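Local coordinates for protein probable zinc protease PqqL (Escherichia coli, PDB 6OFT) that probably acts as a periplasmic zinc-dependent endopeptidase of the M16 family, this chain being the first half of the protein, at residues W120-T125 and K222-K227. Numbering follows the deposited sequence.
Sequences WSNAAT and KLPANK
The forked end of L223 fits against the neighbouring side chains S121 and N122. CB of S121 faces the fork and is close to both methyls of L223, 3.7 Å from CD1 and 3.8 Å from CD2. CD2 alone goes on to the carboxamide of N122, with CG of that residue 3.7 Å away. This is a van der Waals contact, since the methyl offers no hydrogen-bond donor or acceptor. The outer end of the carboxamide also reaches CD of P224 in the pyrrolidine ring, the two side chains crossing at about a right angle. The N122 side chain is set between its own backbone N and carbonyl carbon (chi1 75°), a rotamer that brings the amide to both L223 and P224. In L223, CG stands anti to the carbonyl carbon (chi1 -64°), which carries the fork to S121 and lays it obliquely across the N122 side chain. OG of S121, hydrogen-bonded to the carbonyl oxygen of F117 in the preceding turn, also lies 3.9 Å from CD1 of L223, so its polar need is met within the helix. Replacing L223 with an alanine would probably leave S121 CB and the N122 amide without their methyl partners and open a gap between loop and helix. The contact joins the C-terminal part of helix 107-122, in the insulinase-type M16 family region, to the loop that follows helix 209-220, in the region assigned to the M16 inactive-domain family, where N16 hydrogen-bonds to the carbonyl oxygen of L223. It lies away from the predicted zinc site. With 154 Å² buried, no polar bond between the two segments, and N122 and P224 exposed at its margin, the chemistry implies a small, mainly apolar join that depends on shape more than on direction.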
loop_
_atom_site.group_PDB
_atom_site.type_symbol
_atom_site.label_atom_id
_atom_site.label_comp_id
_atom_site.label_asym_id
_atom_site.label_seq_id
_atom_site.Cartn_x
_atom_site.Cartn_y
_atom_site.Cartn_z
ATOM N N TRP A 120 4.382 2.528 25.230
ATOM C CA TRP A 120 4.959 1.965 24.013
ATOM C C TRP A 120 5.868 3.039 23.381
ATOM O O TRP A 120 6.886 2.702 22.785
ATOM C CB TRP A 120 3.851 1.565 23.027
ATOM C CG TRP A 120 3.163 0.268 23.342
ATOM C CD1 TRP A 120 3.620 -0.739 24.147
ATOM C CD2 TRP A 120 1.902 -0.170 22.825
ATOM N NE1 TRP A 120 2.729 -1.789 24.143
ATOM C CE2 TRP A 120 1.673 -1.474 23.323
ATOM C CE3 TRP A 120 0.948 0.404 21.957
ATOM C CZ2 TRP A 120 0.529 -2.210 22.995
ATOM C CZ3 TRP A 120 -0.183 -0.332 21.629
ATOM C CH2 TRP A 120 -0.378 -1.626 22.137
ATOM N N SER A 121 5.494 4.333 23.547
ATOM C CA SER A 121 6.220 5.483 23.015
ATOM C C SER A 121 7.668 5.639 23.508
ATOM O O SER A 121 8.511 6.048 22.709
ATOM C CB SER A 121 5.446 6.772 23.266
ATOM O OG SER A 121 4.221 6.761 22.550
ATOM N N ASN A 122 7.952 5.352 24.806
ATOM C CA ASN A 122 9.294 5.531 25.396
ATOM C C ASN A 122 9.635 4.630 26.613
ATOM O O ASN A 122 10.706 4.812 27.198
ATOM C CB ASN A 122 9.490 7.019 25.789
ATOM C CG ASN A 122 8.744 7.452 27.037
ATOM O OD1 ASN A 122 7.771 6.825 27.488
ATOM N ND2 ASN A 122 9.205 8.534 27.640
ATOM N N ALA A 123 8.741 3.706 27.028
ATOM C CA ALA A 123 9.008 2.924 28.245
ATOM C C ALA A 123 9.045 1.393 28.058
ATOM O O ALA A 123 8.956 0.665 29.053
ATOM C CB ALA A 123 8.030 3.311 29.344
ATOM N N ALA A 124 9.267 0.910 26.822
ATOM C CA ALA A 124 9.437 -0.533 26.546
ATOM C C ALA A 124 10.761 -0.959 27.208
ATOM O O ALA A 124 11.726 -0.191 27.160
ATOM C CB ALA A 124 9.500 -0.783 25.054
ATOM N N THR A 125 10.802 -2.149 27.840
ATOM C CA THR A 125 11.976 -2.575 28.627
ATOM C C THR A 125 12.955 -3.555 27.951
ATOM O O THR A 125 14.115 -3.600 28.380
ATOM C CB THR A 125 11.543 -3.147 29.991
ATOM O OG1 THR A 125 10.617 -4.215 29.790
ATOM C CG2 THR A 125 10.936 -2.080 30.902
ATOM N N LYS A 222 3.308 14.613 28.212
ATOM C CA LYS A 222 4.404 14.486 29.184
ATOM C C LYS A 222 5.623 13.704 28.647
ATOM O O LYS A 222 6.644 13.635 29.345
ATOM C CB LYS A 222 3.919 13.921 30.527
ATOM C CG LYS A 222 3.131 14.955 31.350
ATOM C CD LYS A 222 3.228 14.737 32.873
ATOM C CE LYS A 222 2.211 13.769 33.444
ATOM N NZ LYS A 222 0.824 14.313 33.403
ATOM N N LEU A 223 5.536 13.131 27.416
ATOM C CA LEU A 223 6.672 12.423 26.805
ATOM C C LEU A 223 7.788 13.457 26.562
ATOM O O LEU A 223 7.488 14.521 26.009
ATOM C CB LEU A 223 6.307 11.758 25.453
ATOM C CG LEU A 223 5.258 10.640 25.430
ATOM C CD1 LEU A 223 4.827 10.348 24.001
ATOM C CD2 LEU A 223 5.769 9.368 26.078
ATOM N N PRO A 224 9.053 13.195 26.995
ATOM C CA PRO A 224 10.130 14.186 26.774
ATOM C C PRO A 224 10.313 14.565 25.306
ATOM O O PRO A 224 10.192 13.709 24.417
ATOM C CB PRO A 224 11.379 13.488 27.334
ATOM C CG PRO A 224 10.843 12.494 28.319
ATOM C CD PRO A 224 9.562 12.006 27.712
ATOM N N ALA A 225 10.615 15.847 25.062
ATOM C CA ALA A 225 10.789 16.427 23.730
ATOM C C ALA A 225 12.079 15.995 23.013
ATOM O O ALA A 225 12.768 16.821 22.418
ATOM C CB ALA A 225 10.677 17.948 23.798
ATOM N N ASN A 226 12.386 14.696 23.031
ATOM C CA ASN A 226 13.559 14.181 22.328
ATOM C C ASN A 226 13.256 14.163 20.822
ATOM O O ASN A 226 12.093 14.017 20.411
ATOM C CB ASN A 226 13.954 12.780 22.819
ATOM C CG ASN A 226 14.245 12.655 24.302
ATOM O OD1 ASN A 226 13.626 11.855 25.015
ATOM N ND2 ASN A 226 15.213 13.410 24.796
ATOM N N LYS A 227 14.305 14.381 20.018
ATOM C CA LYS A 227 14.241 14.403 18.564
ATOM C C LYS A 227 14.740 13.055 18.058
ATOM O O LYS A 227 15.806 12.582 18.486
ATOM C CB LYS A 227 15.141 15.526 17.996
ATOM C CG LYS A 227 14.885 16.922 18.567
ATOM C CD LYS A 227 13.888 17.720 17.753
ATOM C CE LYS A 227 14.509 18.986 17.217
ATOM N NZ LYS A 227 13.508 19.850 16.535
#